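Local coordinates for protein 1-pyrroline-5-carboxylate dehydrogenase (Thermus thermophilus, PDB 1UZB) that probably catalyses the NAD-dependent oxidation of the semialdehyde in equilibrium with 1-pyrroline-5-carboxylate to glutamate, as a member of the aldehyde dehydrogenase family, at residues A301-A306 against Q332-P337; M193-V198 against E221-A226; G361-V364 against Q368-K371. All coordinates share one frame; numbering follows the deposited sequence.

Interaction 1 (A301-A306 against Q332-P337)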
loop_
_atom_site.group_PDB
_atom_site.type_symbol
_atom_site.label_atom_id
_atom_site.label_comp_id
_atom_site.label_asym_id
_atom_site.label_seq_id
_atom_site.Cartn_x
_atom_site.Cartn_y
_atom_site.Cartn_z
ATOM N N ALA A 301 21.916 8.359 35.544
ATOM C CA ALA A 301 21.603 9.500 34.693
ATOM C C ALA A 301 22.687 10.557 34.551
ATOM O O ALA A 301 23.641 10.611 35.325
ATOM C CB ALA A 301 20.326 10.163 35.196
ATOM N N ASP A 302 22.529 11.384 33.525
ATOM C CA ASP A 302 23.415 12.517 33.297
ATOM C C ASP A 302 22.756 13.544 34.223
ATOM O O ASP A 302 21.716 14.120 33.895
ATOM C CB ASP A 302 23.340 12.963 31.833
ATOM C CG ASP A 302 24.133 14.227 31.558
ATOM O OD1 ASP A 302 24.509 14.436 30.384
ATOM O OD2 ASP A 302 24.369 15.015 32.500
ATOM N N PHE A 303 23.346 13.740 35.397
ATOM C CA PHE A 303 22.792 14.644 36.401
ATOM C C PHE A 303 22.626 16.091 35.958
ATOM O O PHE A 303 21.683 16.763 36.377
ATOM C CB PHE A 303 23.642 14.585 37.673
ATOM C CG PHE A 303 23.692 13.218 38.315
ATOM C CD1 PHE A 303 24.800 12.837 39.068
ATOM C CD2 PHE A 303 22.634 12.319 38.184
ATOM C CE1 PHE A 303 24.859 11.589 39.679
ATOM C CE2 PHE A 303 22.684 11.062 38.796
ATOM C CZ PHE A 303 23.798 10.698 39.545
ATOM N N ASP A 304 23.532 16.586 35.122
ATOM C CA ASP A 304 23.411 17.961 34.656
ATOM C C ASP A 304 22.252 18.084 33.676
ATOM O O ASP A 304 21.470 19.035 33.734
ATOM C CB ASP A 304 24.711 18.429 34.003
ATOM C CG ASP A 304 25.849 18.526 34.997
ATOM O OD1 ASP A 304 25.624 19.075 36.098
ATOM O OD2 ASP A 304 26.963 18.060 34.678
ATOM N N LEU A 305 22.137 17.108 32.783
ATOM C CA LEU A 305 21.057 17.101 31.808
ATOM C C LEU A 305 19.730 17.003 32.554
ATOM O O LEU A 305 18.770 17.698 32.229
ATOM C CB LEU A 305 21.196 15.903 30.871
ATOM C CG LEU A 305 20.210 15.861 29.701
ATOM C CD1 LEU A 305 20.624 16.881 28.644
ATOM C CD2 LEU A 305 20.185 14.463 29.106
ATOM N N ALA A 306 19.687 16.137 33.563
ATOM C CA ALA A 306 18.476 15.948 34.352
ATOM C C ALA A 306 18.063 17.223 35.085
ATOM O O ALA A 306 16.903 17.619 35.043
ATOM C CB ALA A 306 18.677 14.820 35.352
ATOM N N GLN A 332 18.179 6.832 45.911
ATOM C CA GLN A 332 19.200 7.197 46.887
ATOM C C GLN A 332 20.504 7.718 46.289
ATOM O O GLN A 332 21.021 8.746 46.724
ATOM C CB GLN A 332 19.482 6.011 47.814
ATOM C CG GLN A 332 20.379 6.348 49.005
ATOM C CD GLN A 332 19.836 7.495 49.842
ATOM O OE1 GLN A 332 18.654 7.522 50.187
ATOM N NE2 GLN A 332 20.701 8.446 50.178
ATOM N N GLY A 333 21.030 7.020 45.290
ATOM C CA GLY A 333 22.279 7.448 44.676
ATOM C C GLY A 333 22.217 8.747 43.887
ATOM O O GLY A 333 23.239 9.400 43.667
ATOM N N ALA A 334 21.022 9.133 43.458
ATOM C CA ALA A 334 20.854 10.358 42.680
ATOM C C ALA A 334 20.406 11.556 43.511
ATOM O O ALA A 334 20.496 12.696 43.056
ATOM C CB ALA A 334 19.850 10.114 41.560
ATOM N N TYR A 335 19.945 11.303 44.732
ATOM C CA TYR A 335 19.430 12.368 45.587
ATOM C C TYR A 335 20.300 13.608 45.758
ATOM O O TYR A 335 19.924 14.697 45.326
ATOM C CB TYR A 335 19.075 11.819 46.969
ATOM C CG TYR A 335 18.430 12.856 47.861
ATOM C CD1 TYR A 335 17.128 13.301 47.624
ATOM C CD2 TYR A 335 19.139 13.425 48.918
ATOM C CE1 TYR A 335 16.548 14.289 48.419
ATOM C CE2 TYR A 335 18.570 14.412 49.715
ATOM C CZ TYR A 335 17.278 14.838 49.461
ATOM O OH TYR A 335 16.725 15.821 50.247
ATOM N N GLU A 336 21.452 13.456 46.398
ATOM C CA GLU A 336 22.328 14.598 46.630
ATOM C C GLU A 336 22.824 15.256 45.342
ATOM O O GLU A 336 22.698 16.469 45.170
ATOM C CB GLU A 336 23.516 14.181 47.505
ATOM C CG GLU A 336 24.370 15.332 48.018
ATOM C CD GLU A 336 25.172 16.013 46.927
ATOM O OE1 GLU A 336 25.935 15.316 46.225
ATOM O OE2 GLU A 336 25.044 17.247 46.774
ATOM N N PRO A 337 23.385 14.468 44.413
ATOM C CA PRO A 337 23.876 15.062 43.164
ATOM C C PRO A 337 22.841 15.846 42.359
ATOM O O PRO A 337 23.117 16.949 41.886
ATOM C CB PRO A 337 24.414 13.849 42.394
ATOM C CG PRO A 337 24.797 12.901 43.470
ATOM C CD PRO A 337 23.636 13.017 44.415
#
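Gly333, Ala334 and Pro337, near the start of helix 332-346, receive the ring of Phe303, the first residue of helix 303-315. Helix 303-315 is the connection of a beta-alpha-beta crossover between the parallel neighbours 293-297 and 325-331, and helix 332-346 follows directly on the second strand.

Along the second segment, Gly333 comes first and gives only a peripheral touch, its carbonyl O lying 4.4 Å from Phe303 CZ. Next, the methyl of Ala334 comes up obliquely to the ring, with CB 4.1 Å from Phe303 CE2. The main contact is made by Pro337, whose CB approaches Phe303 CD1 to 3.5 Å and sits almost as near CE1; since the proline was modelled in two conformers, this spacing is somewhat uncertain. Phe303 and Pro337 run side by side, and the ring is placed there by chi1 of -61°, with CG anti to the carbonyl carbon. Truncation of Phe303 to an alanine would probably open a gap between the two helix starts and leave the Pro337 ring without its aromatic neighbour.

Polar atoms reinforce the pairing through Arg341, which forms a salt bridge with Asp304 OD1 and a hydrogen bond with Pro337 O. The Phe303 ring is also bounded over one face by Ala301 O, 3.4 Å above its plane and offset toward the rim. Just before Phe303, Asp302 is the N-cap: its OD2 accepts from Leu305 N at 3.1 Å, an almost straight bond (169°) that arrives from above the carboxylate plane.

Interaction 2 (M193-V198 against E221-A226)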
loop_
_atom_site.group_PDB
_atom_site.type_symbol
_atom_site.label_atom_id
_atom_site.label_comp_id
_atom_site.label_asym_id
_atom_site.label_seq_id
_atom_site.Cartn_x
_atom_site.Cartn_y
_atom_site.Cartn_z
ATOM N N MET A 193 -9.306 22.758 20.638
ATOM C CA MET A 193 -10.584 22.243 21.117
ATOM C C MET A 193 -11.764 22.656 20.249
ATOM O O MET A 193 -12.794 21.978 20.223
ATOM C CB MET A 193 -10.833 22.707 22.550
ATOM C CG MET A 193 -9.829 22.194 23.557
ATOM S SD MET A 193 -10.221 22.797 25.206
ATOM C CE MET A 193 -11.444 21.623 25.611
ATOM N N ILE A 194 -11.609 23.774 19.545
ATOM C CA ILE A 194 -12.649 24.298 18.666
ATOM C C ILE A 194 -12.541 23.755 17.242
ATOM O O ILE A 194 -13.504 23.204 16.704
ATOM C CB ILE A 194 -12.575 25.845 18.572
ATOM C CG1 ILE A 194 -12.893 26.476 19.928
ATOM C CG2 ILE A 194 -13.532 26.354 17.497
ATOM C CD1 ILE A 194 -12.670 27.972 19.961
ATOM N N VAL A 195 -11.363 23.896 16.636
ATOM C CA VAL A 195 -11.196 23.475 15.251
ATOM C C VAL A 195 -11.232 21.976 14.998
ATOM O O VAL A 195 -11.544 21.556 13.887
ATOM C CB VAL A 195 -9.906 24.089 14.616
ATOM C CG1 VAL A 195 -9.950 25.610 14.724
ATOM C CG2 VAL A 195 -8.660 23.542 15.285
ATOM N N GLY A 196 -10.924 21.170 16.007
ATOM C CA GLY A 196 -10.979 19.728 15.820
ATOM C C GLY A 196 -12.411 19.323 15.499
ATOM O O GLY A 196 -12.682 18.740 14.445
ATOM N N PRO A 197 -13.362 19.621 16.398
ATOM C CA PRO A 197 -14.765 19.266 16.150
ATOM C C PRO A 197 -15.324 19.921 14.883
ATOM O O PRO A 197 -16.035 19.289 14.101
ATOM C CB PRO A 197 -15.473 19.770 17.405
ATOM C CG PRO A 197 -14.417 19.622 18.466
ATOM C CD PRO A 197 -13.173 20.114 17.774
ATOM N N VAL A 198 -14.990 21.189 14.686
ATOM C CA VAL A 198 -15.468 21.942 13.530
ATOM C C VAL A 198 -14.954 21.393 12.201
ATOM O O VAL A 198 -15.679 21.378 11.209
ATOM C CB VAL A 198 -15.072 23.436 13.663
ATOM C CG1 VAL A 198 -15.266 24.169 12.341
ATOM C CG2 VAL A 198 -15.912 24.088 14.751
ATOM N N GLU A 221 -11.236 36.808 15.746
ATOM C CA GLU A 221 -11.092 37.769 14.660
ATOM C C GLU A 221 -10.539 36.983 13.472
ATOM O O GLU A 221 -10.918 37.216 12.327
ATOM C CB GLU A 221 -10.106 38.880 15.025
ATOM C CG GLU A 221 -10.644 39.931 15.977
ATOM C CD GLU A 221 -9.645 41.047 16.206
ATOM O OE1 GLU A 221 -8.521 40.749 16.655
ATOM O OE2 GLU A 221 -9.980 42.218 15.935
ATOM N N ILE A 222 -9.636 36.047 13.757
ATOM C CA ILE A 222 -9.048 35.220 12.712
ATOM C C ILE A 222 -10.109 34.304 12.096
ATOM O O ILE A 222 -10.187 34.173 10.871
ATOM C CB ILE A 222 -7.875 34.383 13.269
ATOM C CG1 ILE A 222 -6.714 35.317 13.634
ATOM C CG2 ILE A 222 -7.422 33.358 12.237
ATOM C CD1 ILE A 222 -5.590 34.644 14.404
ATOM N N PHE A 223 -10.934 33.680 12.930
ATOM C CA PHE A 223 -11.983 32.811 12.399
ATOM C C PHE A 223 -12.927 33.608 11.498
ATOM O O PHE A 223 -13.350 33.130 10.441
ATOM C CB PHE A 223 -12.807 32.168 13.523
ATOM C CG PHE A 223 -12.043 31.184 14.382
ATOM C CD1 PHE A 223 -10.935 30.490 13.893
ATOM C CD2 PHE A 223 -12.476 30.916 15.677
ATOM C CE1 PHE A 223 -10.275 29.541 14.690
ATOM C CE2 PHE A 223 -11.828 29.976 16.472
ATOM C CZ PHE A 223 -10.726 29.287 15.979
ATOM N N HIS A 224 -13.256 34.828 11.920
ATOM C CA HIS A 224 -14.152 35.677 11.149
ATOM C C HIS A 224 -13.531 36.031 9.805
ATOM O O HIS A 224 -14.173 35.903 8.762
ATOM C CB HIS A 224 -14.469 36.964 11.919
ATOM C CG HIS A 224 -15.366 37.905 11.175
ATOM N ND1 HIS A 224 -16.696 37.636 10.934
ATOM C CD2 HIS A 224 -15.114 39.105 10.599
ATOM C CE1 HIS A 224 -17.226 38.631 10.244
ATOM N NE2 HIS A 224 -16.286 39.535 10.028
ATOM N N GLU A 225 -12.280 36.471 9.827
ATOM C CA GLU A 225 -11.603 36.839 8.590
ATOM C C GLU A 225 -11.464 35.643 7.649
ATOM O O GLU A 225 -11.584 35.788 6.429
ATOM C CB GLU A 225 -10.226 37.436 8.892
ATOM C CG GLU A 225 -9.460 37.843 7.646
ATOM C CD GLU A 225 -8.218 38.654 7.953
ATOM O OE1 GLU A 225 -7.430 38.900 7.018
ATOM O OE2 GLU A 225 -8.035 39.049 9.123
ATOM N N ALA A 226 -11.212 34.465 8.216
ATOM C CA ALA A 226 -11.065 33.247 7.421
ATOM C C ALA A 226 -12.341 32.936 6.648
ATOM O O ALA A 226 -12.293 32.364 5.563
ATOM C CB ALA A 226 -10.701 32.069 8.320
#
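In the Rossmann-like half of the aldehyde dehydrogenase fold, which binds NAD in this family, two successive beta-alpha-beta crossovers place helix 188-199 beside helix 213-226. Phe223, reaching out from the second helix, bridges the gap to Ile194 and Val195 on the first. The backbones stay well separated, with Val195 CA and Phe223 CA 9.8 Å apart, and the Phe223 side chain spans more than half of that distance.

The outer end of the ring does the touching. Ile194 presents two methyls to one corner: CD1 lies at the ring edge, near its plane, 4.1 Å from Phe223 CE2, and CG2 is equally near that same carbon. Val195 takes the other corner, its CG1 standing 3.9 Å from Phe223 CE1 and reaching the ring obliquely. A chi1 of -57° turns that methyl anti to the carbonyl carbon, and the valine side chain crosses the phenylalanine at about a right angle. Two consecutive residues thus hold the outer end of the ring, one at CE2 and one at CE1 and CZ.

Val233 of strand 233-235 packs against both Ile194 and Phe223, which seats the helix pair on the sheet, while Phe220 meets the Phe223 ring edge-to-face. All three touching residues are buried, and their meeting surfaces are entirely hydrocarbon: cohesion here rests on dispersion and the exclusion of water, and directional polar bonds play no part between these side chains.

Interaction 3 (G361-V364 against Q368-K371)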
loop_
_atom_site.group_PDB
_atom_site.type_symbol
_atom_site.label_atom_id
_atom_site.label_comp_id
_atom_site.label_asym_id
_atom_site.label_seq_id
_atom_site.Cartn_x
_atom_site.Cartn_y
_atom_site.Cartn_z
ATOM N N GLY A 361 7.429 34.685 34.801
ATOM C CA GLY A 361 6.608 35.871 34.889
ATOM C C GLY A 361 5.797 35.666 36.160
ATOM O O GLY A 361 6.213 34.913 37.040
ATOM N N PRO A 362 4.635 36.313 36.288
ATOM C CA PRO A 362 3.766 36.196 37.462
ATOM C C PRO A 362 2.791 35.040 37.287
ATOM O O PRO A 362 2.635 34.521 36.181
ATOM C CB PRO A 362 3.025 37.519 37.446
ATOM C CG PRO A 362 2.764 37.683 35.974
ATOM C CD PRO A 362 4.098 37.305 35.338
ATOM N N VAL A 363 2.142 34.620 38.370
ATOM C CA VAL A 363 1.124 33.592 38.220
ATOM C C VAL A 363 -0.050 34.387 37.638
ATOM O O VAL A 363 -0.063 35.622 37.697
ATOM C CB VAL A 363 0.779 32.879 39.552
ATOM C CG1 VAL A 363 1.964 32.023 39.983
ATOM C CG2 VAL A 363 0.427 33.878 40.630
ATOM N N VAL A 364 -1.032 33.694 37.079
ATOM C CA VAL A 364 -2.121 34.363 36.375
ATOM C C VAL A 364 -3.097 35.306 37.074
ATOM O O VAL A 364 -3.607 36.230 36.440
ATOM C CB VAL A 364 -2.940 33.323 35.564
ATOM C CG1 VAL A 364 -3.983 32.660 36.448
ATOM C CG2 VAL A 364 -3.573 33.988 34.353
ATOM N N GLN A 368 -5.124 32.734 42.059
ATOM C CA GLN A 368 -4.128 31.693 41.834
ATOM C C GLN A 368 -2.956 31.910 42.781
ATOM O O GLN A 368 -2.411 30.958 43.339
ATOM C CB GLN A 368 -3.649 31.709 40.380
ATOM C CG GLN A 368 -2.768 30.528 40.004
ATOM C CD GLN A 368 -3.452 29.194 40.246
ATOM O OE1 GLN A 368 -4.538 28.939 39.727
ATOM N NE2 GLN A 368 -2.818 28.338 41.038
ATOM N N GLU A 369 -2.581 33.169 42.976
ATOM C CA GLU A 369 -1.486 33.497 43.874
ATOM C C GLU A 369 -1.830 33.049 45.294
ATOM O O GLU A 369 -1.010 32.440 45.980
ATOM C CB GLU A 369 -1.229 35.002 43.850
ATOM C CG GLU A 369 -0.061 35.445 44.711
ATOM C CD GLU A 369 0.127 36.946 44.688
ATOM O OE1 GLU A 369 -0.800 37.667 45.111
ATOM O OE2 GLU A 369 1.199 37.404 44.246
ATOM N N ARG A 370 -3.051 33.345 45.728
ATOM C CA ARG A 370 -3.472 32.969 47.068
ATOM C C ARG A 370 -3.404 31.455 47.245
ATOM O O ARG A 370 -2.919 30.961 48.265
ATOM C CB ARG A 370 -4.898 33.445 47.341
ATOM C CG ARG A 370 -5.316 33.270 48.798
ATOM C CD ARG A 370 -6.814 33.416 48.973
ATOM N NE ARG A 370 -7.538 32.309 48.358
ATOM C CZ ARG A 370 -7.553 31.067 48.832
ATOM N NH1 ARG A 370 -6.885 30.763 49.936
ATOM N NH2 ARG A 370 -8.232 30.125 48.195
ATOM N N LYS A 371 -3.886 30.724 46.245
ATOM C CA LYS A 371 -3.884 29.266 46.304
ATOM C C LYS A 371 -2.479 28.677 46.377
ATOM O O LYS A 371 -2.213 27.787 47.184
ATOM C CB LYS A 371 -4.625 28.686 45.096
ATOM C CG LYS A 371 -6.127 28.946 45.100
ATOM C CD LYS A 371 -6.795 28.309 43.889
ATOM C CE LYS A 371 -8.287 28.592 43.862
ATOM N NZ LYS A 371 -8.951 27.954 42.693
#
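Val363 and Val364, at the end of the loop leading into helix 366-379, fold back against Gln368 and Glu369 in the first turn of the helix. Within the aldehyde dehydrogenase fold, the loop between helix 332-346 and helix 366-379 thus packs on the helix it leads into, only a few positions ahead.

The direct contacts are apolar. Val363 CG2 rests on the backbone and the root of Glu369, 3.8 Å from Glu369 CA and equally near its CB, with the two side chains crossing at about a right angle. A chi1 of -69° sets this methyl between the backbone N and the carbonyl carbon. Val364 CG1 approaches Gln368 CB at 4.1 Å, so the glutamine contributes its aliphatic base, whereas its amide, modelled in two conformers, leads away.

Polar bonds secure the surroundings. Glu369, whose CG is anti to its backbone N (chi1 -177°), carries its carboxylate away from the valine, to a salt bridge between OE2 and Arg391 NE. On the loop side, Gln318 bonds to both Gly361 N and Pro362 O, Gln320 OE1 accepts from Val364 N, and Val363 pairs through its backbone with Tyr397. At the helix start, Gln368 N bonds to Ser365 OG.

Chemically, the carbon parts of Gln368 and Glu369 take the valine methyls while their polar ends turn elsewhere, and the salt bridge to Arg391 is likely to offset the charge of the buried glutamate.

The three contacts form separate packing units distributed over the aldehyde dehydrogenase fold. Interaction 2 lies in the Rossmann-like part, whereas interactions 1 and 3 belong to the part built round the sheet containing strands 293-297 and 325-331, which carries the catalytic machinery in this family. Interactions 1 and 2 are farthest apart, with centres about 45 Å from each other on opposite sides of the chain's centre. Interaction 3 stands about 30 Å from each of them, centre to centre; its nearest atoms come within about 16 Å of interaction 2 and about 20 Å of interaction 1. Successive helices, 332-346 and 366-379, connect interactions 1 and 3 along the chain.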